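Local coordinates for flagellar hook-associated protein 2 (Helicobacter pylori, PDB 6IWY) that caps the growing flagellar filament, promoting flagellin polymerization at its tip and preventing exported subunits from leaking away unpolymerized, at residues Gly40-Leu45 / Asn361-Ser366; Val59-Lys64 / Asn354-Ser359; Leu131-Thr136 / Gln181-Ile186. All blocks are in the same frame, centred on the assembly; numbering follows the deposited sequence.

Interaction 1 (Gly40-Leu45 / Asn361-Ser366); sequences GDINEL and NLQKAS
Leu362 and Gln363 both face Ile42, a classic beta bulge, where the chain leaving strand 359-361 still follows strand 42-49 at the edge of an antiparallel sheet. Backbone bonds define the bulge. Ile42 O takes the N-H of Leu362 at 2.8 Å and, more weakly, that of Gln363, while Ile42 N gives to Gln363 O at 2.9 Å.

Bonds from side chain to backbone carry the pairing further. Gln363, extended with CG anti to its own N (chi1 172°), sends NE2 straight to Gly40 O at 3.0 Å, the acceptor lying in the Gln363 amide plane. Asp41 OD2 receives Ala365 N on its anti lone pair, 2.9 Å away.

Side-chain amides pair on the face that Asn43 and Asn361 share, their planes 54° apart. Asn361 ND2 reaches Asn43 OD1 from above the carbonyl plane, at 2.9 Å, and also gives to Gln363 O. Asn43 ND2 bonds Asp41 OD1 and Val114 O, tying the network to strand 110-116.

Van der Waals packing completes the contact. On the other face Ile42 CD1 rests 3.8 Å from Gln363 NE2; at the corner of the chain Ile42 CG2 lies 4.1 Å from Leu362 CB.

Interaction 2 (Val59-Lys64 / Asn354-Ser359); sequences VDTTLK and NTLFMS
Phe357 packs its ring against Leu63 and Thr61, an example of helix-to-sheet packing in which the residue that first departs from helical geometry, just after helix 349-356, packs against strand 61-67. From the backbone, CB points toward the strand, and CG is placed anti to the carbonyl carbon (chi1 -60°), which brings one ring face up to Leu63 CD1. At the root of the ring, CG already lies 3.9 Å from Leu63 CD1. One atom further, CD1 of Phe357 comes within 3.7 Å of the same methyl, and CE1 meets both Leu63 CD1 and Leu63 CB. The methyl stands over the ring face, 15° from the normal through the centroid, as a CH-pi contact. On the opposite face Leu356 CB sits above the ring centre, so the ring is held between its own chain neighbour and the strand. Toward the tip, CZ of Phe357 meets Leu63 CB at 3.9 Å, while CE2 approaches Thr62 O obliquely at 3.8 Å; CZ and CE2 each lie 4.0 Å from Thr61 CG2, again obliquely. Beyond the two segments, Phe56 and Ile76 also touch this ring. Thr61 divides its roles: OG1 bonds Gln347 O and Ser352 OG, and the methyl serves the apolar contact. Leu356 CD1 slots in beside it, 3.8 Å from Thr61 CG2 and 4.3 Å from Val59 CG2.

Interaction 3 (Leu131-Thr136 / Gln181-Ile186); sequences LQSTLT and QKNTAI
Leu135 drives its CD1 methyl between Lys182 and Asn183 of helix 179-196, and nearly all the close packing of this contact gathers around that one branch. The leucine lies in the loop beyond strand 129-132; its CB points toward the helix, and CG, anti to the carbonyl carbon (chi1 -84°), turns CD1 onto Lys182 and Asn183. Its CD1 lies 3.5 Å from Lys182 CG, crossing the extended aliphatic chain, and 3.5 Å from Asn183 OD1. The Asn183 amide approaches from the opposite direction, and Leu135 CG is 3.7 Å from the same oxygen. The lysine offers its methylenes, while NZ is bonded to Asn137 O and Asn139 O; Asn183 ND2 is likewise fixed by Gly217 O.

Packing thins away from this point. Ile186 CD1 stands 4.3 Å off Leu135 CD1, and Ser133 OG is 4.4 Å from Asn183 OD1, its own bond being to Leu220 N. The outer side belongs to Thr134 and Thr136, exposed residues that point away from the helix. Helix 179-196 packs against antiparallel strands of two sheets, through Leu220 of strand 219-224 and Leu171 of strand 164-173, as is common in alpha+beta domains.

Three ways of joining distant segments appear within one chain of a cap-protein fragment. Interactions 1 and 2 draw on consecutive elements: strands 42-49 and 61-67 on one side, helix 349-356 and strand 359-361 on the other. They also touch, Leu45 CD2 lying 3.5 Å from Leu63 CD2. Interaction 1, at a partly exposed sheet edge, relies on hydrogen bonds; interaction 2 has none across its segments and packs a ring between apolar groups. Only interaction 3 has all its touching residues buried, yet its apolar methyl lies among polar side chains that bond elsewhere. It involves another helix, about 10 Å from interaction 2 at the nearest atoms, nested within the loops both others close.

Interaction 1 (Gly40-Leu45 / Asn361-Ser366)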
ATOM      1  N   GLY A  40      13.074   4.716  11.312  1.00 52.20           N
ATOM      2  CA  GLY A  40      12.306   4.870  10.082  1.00 51.25           C
ATOM      3  C   GLY A  40      12.215   3.520   9.362  1.00 49.56           C
ATOM      4  O   GLY A  40      12.804   2.536   9.791  1.00 48.11           O
ATOM      5  N   ASP A  41      11.489   3.496   8.251  1.00 49.14           N
ATOM      6  CA  ASP A  41      11.257   2.285   7.479  1.00 48.47           C
ATOM      7  C   ASP A  41      12.316   2.179   6.379  1.00 47.90           C
ATOM      8  O   ASP A  41      12.732   3.186   5.826  1.00 49.75           O
ATOM      9  CB  ASP A  41       9.859   2.384   6.847  1.00 49.06           C
ATOM     10  CG  ASP A  41       9.134   1.046   6.765  1.00 50.40           C
ATOM     11  OD1 ASP A  41       8.784   0.662   5.620  1.00 53.60           O
ATOM     12  OD2 ASP A  41       8.886   0.401   7.824  1.00 52.73           O
ATOM     13  N   ILE A  42      12.759   0.979   6.040  1.00 46.58           N
ATOM     14  CA  ILE A  42      13.689   0.837   4.927  1.00 46.25           C
ATOM     15  C   ILE A  42      13.241  -0.309   4.070  1.00 45.05           C
ATOM     16  O   ILE A  42      13.171  -1.417   4.546  1.00 45.40           O
ATOM     17  CB  ILE A  42      15.157   0.567   5.374  1.00 46.80           C
ATOM     18  CG1 ILE A  42      15.712   1.745   6.182  1.00 47.42           C
ATOM     19  CG2 ILE A  42      16.066   0.323   4.150  1.00 45.01           C
ATOM     20  CD1 ILE A  42      17.030   1.417   6.854  1.00 47.49           C
ATOM     21  N   ASN A  43      12.950  -0.035   2.806  1.00 44.84           N
ATOM     22  CA  ASN A  43      12.423  -1.048   1.906  1.00 43.76           C
ATOM     23  C   ASN A  43      13.174  -1.066   0.626  1.00 44.66           C
ATOM     24  O   ASN A  43      13.624  -0.006   0.128  1.00 46.96           O
ATOM     25  CB  ASN A  43      10.994  -0.724   1.535  1.00 43.44           C
ATOM     26  CG  ASN A  43      10.112  -0.608   2.719  1.00 42.85           C
ATOM     27  OD1 ASN A  43       9.749  -1.617   3.321  1.00 45.26           O
ATOM     28  ND2 ASN A  43       9.762   0.611   3.079  1.00 35.11           N
ATOM     29  N   GLU A  44      13.298  -2.253   0.070  1.00 43.95           N
ATOM     30  CA  GLU A  44      13.757  -2.381  -1.287  1.00 44.78           C
ATOM     31  C   GLU A  44      12.521  -2.448  -2.126  1.00 44.45           C
ATOM     32  O   GLU A  44      11.587  -3.113  -1.752  1.00 44.19           O
ATOM     33  CB  GLU A  44      14.544  -3.664  -1.483  1.00 44.70           C
ATOM     34  CG  GLU A  44      15.883  -3.666  -0.826  1.00 45.82           C
ATOM     35  CD  GLU A  44      16.441  -5.041  -0.760  1.00 48.43           C
ATOM     36  OE1 GLU A  44      15.764  -5.968  -1.254  1.00 49.35           O
ATOM     37  OE2 GLU A  44      17.541  -5.213  -0.198  1.00 52.23           O
ATOM     38  N   LEU A  45      12.532  -1.797  -3.269  1.00 45.46           N
ATOM     39  CA  LEU A  45      11.433  -1.895  -4.213  1.00 46.13           C
ATOM     40  C   LEU A  45      12.028  -2.049  -5.624  1.00 47.86           C
ATOM     41  O   LEU A  45      12.878  -1.276  -6.012  1.00 49.61           O
ATOM     42  CB  LEU A  45      10.562  -0.634  -4.123  1.00 46.21           C
ATOM     43  CG  LEU A  45       9.450  -0.437  -5.155  1.00 46.33           C
ATOM     44  CD1 LEU A  45       8.234  -1.300  -4.815  1.00 45.43           C
ATOM     45  CD2 LEU A  45       9.048   1.048  -5.301  1.00 45.94           C
ATOM     46  N   ASN A 361      10.727  -5.478   3.014  1.00 47.98           N
ATOM     47  CA  ASN A 361      11.098  -4.611   4.128  1.00 46.80           C
ATOM     48  C   ASN A 361      12.419  -5.073   4.735  1.00 46.36           C
ATOM     49  O   ASN A 361      12.590  -6.244   5.013  1.00 45.94           O
ATOM     50  CB  ASN A 361       9.998  -4.622   5.192  1.00 46.72           C
ATOM     51  CG  ASN A 361      10.298  -3.694   6.339  1.00 46.73           C
ATOM     52  OD1 ASN A 361      10.695  -4.136   7.406  1.00 47.36           O
ATOM     53  ND2 ASN A 361      10.152  -2.394   6.114  1.00 46.57           N
ATOM     54  N   LEU A 362      13.362  -4.145   4.898  1.00 46.06           N
ATOM     55  CA  LEU A 362      14.660  -4.418   5.555  1.00 45.82           C
ATOM     56  C   LEU A 362      14.680  -3.995   7.040  1.00 46.15           C
ATOM     57  O   LEU A 362      15.392  -4.575   7.863  1.00 46.71           O
ATOM     58  CB  LEU A 362      15.766  -3.701   4.807  1.00 45.57           C
ATOM     59  CG  LEU A 362      16.127  -4.301   3.445  1.00 45.12           C
ATOM     60  CD1 LEU A 362      17.397  -3.625   2.888  1.00 44.38           C
ATOM     61  CD2 LEU A 362      16.331  -5.774   3.548  1.00 40.90           C
ATOM     62  N   GLN A 363      13.885  -2.984   7.365  1.00 45.50           N
ATOM     63  CA  GLN A 363      13.806  -2.444   8.713  1.00 45.92           C
ATOM     64  C   GLN A 363      12.442  -1.792   8.923  1.00 45.84           C
ATOM     65  O   GLN A 363      12.029  -0.968   8.119  1.00 44.46           O
ATOM     66  CB  GLN A 363      14.879  -1.385   8.900  1.00 46.51           C
ATOM     67  CG  GLN A 363      14.742  -0.665  10.167  1.00 46.72           C
ATOM     68  CD  GLN A 363      15.875   0.249  10.419  1.00 47.13           C
ATOM     69  OE1 GLN A 363      16.994  -0.194  10.666  1.00 47.59           O
ATOM     70  NE2 GLN A 363      15.599   1.548  10.386  1.00 47.01           N
ATOM     71  N   LYS A 364      11.758  -2.163  10.003  1.00 46.61           N
ATOM     72  CA  LYS A 364      10.414  -1.638  10.263  1.00 47.24           C
ATOM     73  C   LYS A 364      10.458  -0.396  11.106  1.00 47.65           C
ATOM     74  O   LYS A 364      11.030  -0.410  12.199  1.00 49.03           O
ATOM     75  CB  LYS A 364       9.546  -2.639  11.002  1.00 47.93           C
ATOM     76  CG  LYS A 364       9.301  -3.923  10.271  1.00 49.30           C
ATOM     77  CD  LYS A 364       8.292  -4.774  11.065  1.00 53.53           C
ATOM     78  CE  LYS A 364       8.258  -6.239  10.619  1.00 54.61           C
ATOM     79  NZ  LYS A 364       7.701  -7.041  11.756  1.00 57.64           N
ATOM     80  N   ALA A 365       9.828   0.658  10.598  1.00 46.93           N
ATOM     81  CA  ALA A 365       9.509   1.841  11.393  1.00 47.91           C
ATOM     82  C   ALA A 365       8.975   1.374  12.711  1.00 48.56           C
ATOM     83  O   ALA A 365       8.195   0.422  12.752  1.00 48.64           O
ATOM     84  CB  ALA A 365       8.476   2.680  10.697  1.00 47.81           C
ATOM     85  N   SER A 366       9.397   2.027  13.789  1.00 49.98           N
ATOM     86  CA  SER A 366       9.015   1.623  15.150  1.00 51.14           C
ATOM     87  C   SER A 366       9.233   2.755  16.136  1.00 52.49           C
ATOM     88  O   SER A 366      10.081   3.608  15.920  1.00 52.60           O
ATOM     89  CB  SER A 366       9.788   0.372  15.576  1.00 50.88           C
ATOM     90  OG  SER A 366      10.998   0.680  16.247  1.00 54.27           O
TER

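Interaction 2 (Val59-Lys64 / Asn354-Ser359)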
ATOM      1  N   VAL A  59       6.176   0.970 -19.594  1.00 60.56           N
ATOM      2  CA  VAL A  59       4.732   1.184 -19.620  1.00 60.17           C
ATOM      3  C   VAL A  59       4.392   2.246 -18.582  1.00 59.41           C
ATOM      4  O   VAL A  59       5.129   2.402 -17.613  1.00 58.45           O
ATOM      5  CB  VAL A  59       3.948  -0.144 -19.321  1.00 58.75           C
ATOM      6  CG1 VAL A  59       4.329  -1.242 -20.307  1.00 58.98           C
ATOM      7  CG2 VAL A  59       4.173  -0.620 -17.895  1.00 54.15           C
ATOM      8  N   ASP A  60       3.309   2.988 -18.785  1.00 60.31           N
ATOM      9  CA  ASP A  60       2.789   3.864 -17.737  1.00 59.97           C
ATOM     10  C   ASP A  60       2.118   3.027 -16.653  1.00 58.15           C
ATOM     11  O   ASP A  60       1.417   2.026 -16.935  1.00 57.71           O
ATOM     12  CB  ASP A  60       1.728   4.832 -18.249  1.00 62.19           C
ATOM     13  CG  ASP A  60       2.260   5.841 -19.240  1.00 65.90           C
ATOM     14  OD1 ASP A  60       3.486   5.929 -19.459  1.00 67.54           O
ATOM     15  OD2 ASP A  60       1.411   6.572 -19.808  1.00 72.63           O
ATOM     16  N   THR A  61       2.296   3.466 -15.412  1.00 56.66           N
ATOM     17  CA  THR A  61       1.722   2.766 -14.295  1.00 54.52           C
ATOM     18  C   THR A  61       1.836   3.616 -13.042  1.00 53.92           C
ATOM     19  O   THR A  61       2.340   4.723 -13.102  1.00 54.83           O
ATOM     20  CB  THR A  61       2.370   1.364 -14.116  1.00 52.90           C
ATOM     21  OG1 THR A  61       1.504   0.544 -13.328  1.00 52.15           O
ATOM     22  CG2 THR A  61       3.725   1.454 -13.449  1.00 52.03           C
ATOM     23  N   THR A  62       1.345   3.085 -11.924  1.00 53.08           N
ATOM     24  CA  THR A  62       1.187   3.829 -10.684  1.00 53.10           C
ATOM     25  C   THR A  62       1.787   3.019  -9.583  1.00 51.04           C
ATOM     26  O   THR A  62       1.438   1.865  -9.450  1.00 49.65           O
ATOM     27  CB  THR A  62      -0.302   3.963 -10.304  1.00 53.99           C
ATOM     28  OG1 THR A  62      -1.053   4.484 -11.412  1.00 57.67           O
ATOM     29  CG2 THR A  62      -0.475   4.911  -9.088  1.00 55.15           C
ATOM     30  N   LEU A  63       2.671   3.604  -8.788  1.00 50.88           N
ATOM     31  CA  LEU A  63       3.142   2.923  -7.598  1.00 49.51           C
ATOM     32  C   LEU A  63       2.270   3.388  -6.463  1.00 50.03           C
ATOM     33  O   LEU A  63       2.221   4.562  -6.179  1.00 51.39           O
ATOM     34  CB  LEU A  63       4.594   3.230  -7.297  1.00 49.29           C
ATOM     35  CG  LEU A  63       5.131   2.750  -5.939  1.00 47.68           C
ATOM     36  CD1 LEU A  63       5.242   1.269  -5.887  1.00 45.20           C
ATOM     37  CD2 LEU A  63       6.480   3.396  -5.670  1.00 49.31           C
ATOM     38  N   LYS A  64       1.588   2.443  -5.828  1.00 49.50           N
ATOM     39  CA  LYS A  64       0.676   2.707  -4.722  1.00 49.90           C
ATOM     40  C   LYS A  64       1.314   2.310  -3.403  1.00 48.63           C
ATOM     41  O   LYS A  64       1.731   1.153  -3.231  1.00 47.91           O
ATOM     42  CB  LYS A  64      -0.584   1.852  -4.889  1.00 50.34           C
ATOM     43  CG  LYS A  64      -1.699   2.503  -5.689  1.00 54.29           C
ATOM     44  CD  LYS A  64      -2.866   1.521  -5.995  1.00 55.99           C
ATOM     45  CE  LYS A  64      -3.621   1.056  -4.730  1.00 57.09           C
ATOM     46  NZ  LYS A  64      -5.056   0.609  -4.990  1.00 58.88           N
ATOM     47  N   ASN A 354       3.834  -7.310 -10.195  1.00 51.10           N
ATOM     48  CA  ASN A 354       4.635  -8.556 -10.161  1.00 52.73           C
ATOM     49  C   ASN A 354       6.008  -8.428 -10.847  1.00 53.06           C
ATOM     50  O   ASN A 354       6.948  -9.112 -10.501  1.00 52.32           O
ATOM     51  CB  ASN A 354       3.855  -9.734 -10.782  1.00 54.44           C
ATOM     52  CG  ASN A 354       4.263 -11.073 -10.180  1.00 59.14           C
ATOM     53  OD1 ASN A 354       4.179 -11.245  -8.960  1.00 64.83           O
ATOM     54  ND2 ASN A 354       4.728 -12.021 -11.018  1.00 62.11           N
ATOM     55  N   THR A 355       6.098  -7.518 -11.806  1.00 54.39           N
ATOM     56  CA  THR A 355       7.289  -7.345 -12.621  1.00 55.49           C
ATOM     57  C   THR A 355       8.043  -6.107 -12.137  1.00 54.55           C
ATOM     58  O   THR A 355       9.221  -6.171 -11.828  1.00 55.14           O
ATOM     59  CB  THR A 355       6.871  -7.150 -14.081  1.00 57.38           C
ATOM     60  OG1 THR A 355       5.440  -7.205 -14.171  1.00 59.22           O
ATOM     61  CG2 THR A 355       7.450  -8.214 -14.952  1.00 59.62           C
ATOM     62  N   LEU A 356       7.344  -4.986 -12.026  1.00 54.04           N
ATOM     63  CA  LEU A 356       7.979  -3.725 -11.664  1.00 53.56           C
ATOM     64  C   LEU A 356       8.206  -3.498 -10.185  1.00 52.83           C
ATOM     65  O   LEU A 356       9.157  -2.798  -9.849  1.00 53.42           O
ATOM     66  CB  LEU A 356       7.176  -2.539 -12.201  1.00 53.86           C
ATOM     67  CG  LEU A 356       7.023  -2.487 -13.728  1.00 54.27           C
ATOM     68  CD1 LEU A 356       6.256  -1.222 -14.153  1.00 52.40           C
ATOM     69  CD2 LEU A 356       8.393  -2.576 -14.409  1.00 51.19           C
ATOM     70  N   PHE A 357       7.369  -4.059  -9.304  1.00 52.17           N
ATOM     71  CA  PHE A 357       7.328  -3.593  -7.908  1.00 51.38           C
ATOM     72  C   PHE A 357       7.407  -4.613  -6.797  1.00 51.59           C
ATOM     73  O   PHE A 357       6.772  -4.467  -5.778  1.00 51.16           O
ATOM     74  CB  PHE A 357       6.050  -2.777  -7.666  1.00 51.53           C
ATOM     75  CG  PHE A 357       5.915  -1.571  -8.522  1.00 50.87           C
ATOM     76  CD1 PHE A 357       6.939  -0.655  -8.621  1.00 50.48           C
ATOM     77  CD2 PHE A 357       4.742  -1.336  -9.199  1.00 51.41           C
ATOM     78  CE1 PHE A 357       6.800   0.473  -9.387  1.00 52.33           C
ATOM     79  CE2 PHE A 357       4.603  -0.223  -9.980  1.00 53.09           C
ATOM     80  CZ  PHE A 357       5.640   0.694 -10.073  1.00 52.78           C
ATOM     81  N   MET A 358       8.203  -5.644  -6.937  1.00 54.13           N
ATOM     82  CA  MET A 358       8.502  -6.463  -5.768  1.00 54.67           C
ATOM     83  C   MET A 358       8.961  -5.543  -4.635  1.00 54.05           C
ATOM     84  O   MET A 358       9.704  -4.572  -4.866  1.00 55.05           O
ATOM     85  CB  MET A 358       9.570  -7.495  -6.096  1.00 55.89           C
ATOM     86  CG  MET A 358       9.018  -8.923  -6.390  1.00 61.25           C
ATOM     87  SD  MET A 358       7.194  -9.208  -6.523  1.00 69.28           S
ATOM     88  CE  MET A 358       7.187 -11.014  -6.674  1.00 70.75           C
ATOM     89  N   SER A 359       8.486  -5.808  -3.423  1.00 52.90           N
ATOM     90  CA  SER A 359       8.968  -5.081  -2.269  1.00 52.34           C
ATOM     91  C   SER A 359       9.435  -6.049  -1.209  1.00 51.56           C
ATOM     92  O   SER A 359       8.863  -7.115  -1.060  1.00 51.94           O
ATOM     93  CB  SER A 359       7.868  -4.223  -1.707  1.00 52.43           C
ATOM     94  OG  SER A 359       6.765  -5.026  -1.265  1.00 55.83           O
TER

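Interaction 3 (Leu131-Thr136 / Gln181-Ile186)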
ATOM      1  N   LEU A 131      -6.760  -2.427   4.594  1.00 39.48           N
ATOM      2  CA  LEU A 131      -7.879  -1.980   5.397  1.00 41.37           C
ATOM      3  C   LEU A 131      -7.419  -1.882   6.839  1.00 43.28           C
ATOM      4  O   LEU A 131      -6.668  -2.716   7.306  1.00 43.02           O
ATOM      5  CB  LEU A 131      -9.051  -2.950   5.327  1.00 39.86           C
ATOM      6  CG  LEU A 131     -10.130  -2.769   4.278  1.00 40.64           C
ATOM      7  CD1 LEU A 131     -11.236  -3.811   4.528  1.00 40.15           C
ATOM      8  CD2 LEU A 131     -10.702  -1.350   4.287  1.00 41.72           C
ATOM      9  N   GLN A 132      -7.927  -0.890   7.555  1.00 46.72           N
ATOM     10  CA  GLN A 132      -7.444  -0.571   8.893  1.00 49.48           C
ATOM     11  C   GLN A 132      -8.585  -0.493   9.889  1.00 50.76           C
ATOM     12  O   GLN A 132      -9.623   0.102   9.607  1.00 51.93           O
ATOM     13  CB  GLN A 132      -6.720   0.776   8.895  1.00 52.09           C
ATOM     14  CG  GLN A 132      -5.771   0.902  10.050  1.00 56.02           C
ATOM     15  CD  GLN A 132      -5.347   2.329  10.285  1.00 62.73           C
ATOM     16  OE1 GLN A 132      -4.284   2.755   9.798  1.00 66.74           O
ATOM     17  NE2 GLN A 132      -6.183   3.098  11.012  1.00 64.56           N
ATOM     18  N   SER A 133      -8.353  -1.053  11.069  1.00 51.36           N
ATOM     19  CA  SER A 133      -9.342  -1.101  12.101  1.00 52.79           C
ATOM     20  C   SER A 133      -8.872  -0.348  13.307  1.00 56.39           C
ATOM     21  O   SER A 133      -7.669  -0.139  13.487  1.00 57.92           O
ATOM     22  CB  SER A 133      -9.593  -2.533  12.526  1.00 51.72           C
ATOM     23  OG  SER A 133      -8.702  -2.916  13.551  1.00 52.94           O
ATOM     24  N   THR A 134      -9.848   0.009  14.146  1.00 58.52           N
ATOM     25  CA  THR A 134      -9.647   0.683  15.420  1.00 61.63           C
ATOM     26  C   THR A 134     -10.640   0.086  16.431  1.00 61.96           C
ATOM     27  O   THR A 134     -11.826   0.429  16.406  1.00 62.42           O
ATOM     28  CB  THR A 134      -9.874   2.189  15.220  1.00 64.75           C
ATOM     29  OG1 THR A 134      -9.045   2.621  14.127  1.00 66.52           O
ATOM     30  CG2 THR A 134      -9.562   3.038  16.498  1.00 68.48           C
ATOM     31  N   LEU A 135     -10.165  -0.849  17.264  1.00 61.32           N
ATOM     32  CA  LEU A 135     -10.913  -1.327  18.434  1.00 62.71           C
ATOM     33  C   LEU A 135     -10.945  -0.266  19.532  1.00 66.93           C
ATOM     34  O   LEU A 135      -9.899   0.199  19.988  1.00 68.74           O
ATOM     35  CB  LEU A 135     -10.275  -2.573  19.050  1.00 62.27           C
ATOM     36  CG  LEU A 135     -10.549  -3.981  18.516  1.00 59.80           C
ATOM     37  CD1 LEU A 135      -9.978  -5.023  19.507  1.00 59.02           C
ATOM     38  CD2 LEU A 135     -12.044  -4.232  18.251  1.00 58.98           C
ATOM     39  N   THR A 136     -12.152   0.077  19.972  1.00 68.60           N
ATOM     40  CA  THR A 136     -12.354   0.959  21.100  1.00 73.12           C
ATOM     41  C   THR A 136     -13.034   0.267  22.280  1.00 75.28           C
ATOM     42  O   THR A 136     -13.320   0.924  23.278  1.00 80.06           O
ATOM     43  CB  THR A 136     -13.161   2.242  20.692  1.00 75.18           C
ATOM     44  OG1 THR A 136     -14.189   1.913  19.741  1.00 72.36           O
ATOM     45  CG2 THR A 136     -12.236   3.307  20.088  1.00 74.97           C
ATOM     46  N   GLN A 181      -4.790  -7.641  23.770  1.00 71.29           N
ATOM     47  CA  GLN A 181      -5.037  -9.099  23.686  1.00 70.95           C
ATOM     48  C   GLN A 181      -6.218  -9.489  22.783  1.00 67.21           C
ATOM     49  O   GLN A 181      -6.176 -10.533  22.124  1.00 65.21           O
ATOM     50  CB  GLN A 181      -5.203  -9.721  25.078  1.00 75.47           C
ATOM     51  CG  GLN A 181      -3.863 -10.045  25.741  1.00 79.97           C
ATOM     52  CD  GLN A 181      -3.857  -9.726  27.211  1.00 86.15           C
ATOM     53  OE1 GLN A 181      -4.781 -10.090  27.929  1.00 90.12           O
ATOM     54  NE2 GLN A 181      -2.822  -9.034  27.666  1.00 88.37           N
ATOM     55  N   LYS A 182      -7.251  -8.645  22.748  1.00 66.92           N
ATOM     56  CA  LYS A 182      -8.373  -8.813  21.807  1.00 63.15           C
ATOM     57  C   LYS A 182      -7.870  -8.790  20.377  1.00 59.19           C
ATOM     58  O   LYS A 182      -8.175  -9.686  19.593  1.00 57.12           O
ATOM     59  CB  LYS A 182      -9.419  -7.698  21.986  1.00 63.83           C
ATOM     60  CG  LYS A 182     -10.775  -7.957  21.311  1.00 61.03           C
ATOM     61  CD  LYS A 182     -11.919  -7.187  22.030  1.00 63.95           C
ATOM     62  CE  LYS A 182     -13.201  -7.106  21.189  1.00 61.61           C
ATOM     63  NZ  LYS A 182     -14.180  -6.130  21.700  1.00 63.59           N
ATOM     64  N   ASN A 183      -7.113  -7.754  20.031  1.00 58.69           N
ATOM     65  CA  ASN A 183      -6.676  -7.608  18.653  1.00 55.37           C
ATOM     66  C   ASN A 183      -5.733  -8.723  18.267  1.00 54.00           C
ATOM     67  O   ASN A 183      -5.870  -9.296  17.202  1.00 51.30           O
ATOM     68  CB  ASN A 183      -6.036  -6.248  18.383  1.00 56.11           C
ATOM     69  CG  ASN A 183      -6.951  -5.314  17.608  1.00 55.15           C
ATOM     70  OD1 ASN A 183      -7.803  -5.739  16.823  1.00 52.70           O
ATOM     71  ND2 ASN A 183      -6.761  -4.023  17.814  1.00 60.70           N
ATOM     72  N   THR A 184      -4.789  -9.047  19.140  1.00 56.15           N
ATOM     73  CA  THR A 184      -3.919 -10.158  18.861  1.00 55.38           C
ATOM     74  C   THR A 184      -4.795 -11.379  18.535  1.00 53.75           C
ATOM     75  O   THR A 184      -4.588 -12.060  17.535  1.00 51.62           O
ATOM     76  CB  THR A 184      -2.953 -10.424  20.023  1.00 59.16           C
ATOM     77  OG1 THR A 184      -2.212  -9.233  20.296  1.00 59.32           O
ATOM     78  CG2 THR A 184      -1.966 -11.549  19.667  1.00 59.08           C
ATOM     79  N   ALA A 185      -5.818 -11.617  19.340  1.00 54.84           N
ATOM     80  CA  ALA A 185      -6.688 -12.774  19.108  1.00 53.80           C
ATOM     81  C   ALA A 185      -7.294 -12.741  17.716  1.00 49.99           C
ATOM     82  O   ALA A 185      -7.269 -13.729  16.994  1.00 48.98           O
ATOM     83  CB  ALA A 185      -7.770 -12.835  20.141  1.00 55.85           C
ATOM     84  N   ILE A 186      -7.817 -11.589  17.330  1.00 48.62           N
ATOM     85  CA  ILE A 186      -8.392 -11.434  15.999  1.00 45.22           C
ATOM     86  C   ILE A 186      -7.338 -11.694  14.946  1.00 44.27           C
ATOM     87  O   ILE A 186      -7.563 -12.482  13.999  1.00 42.90           O
ATOM     88  CB  ILE A 186      -8.932 -10.059  15.806  1.00 44.14           C
ATOM     89  CG1 ILE A 186     -10.165  -9.865  16.672  1.00 44.71           C
ATOM     90  CG2 ILE A 186      -9.267  -9.842  14.358  1.00 42.78           C
ATOM     91  CD1 ILE A 186     -10.458  -8.436  16.963  1.00 44.31           C
TER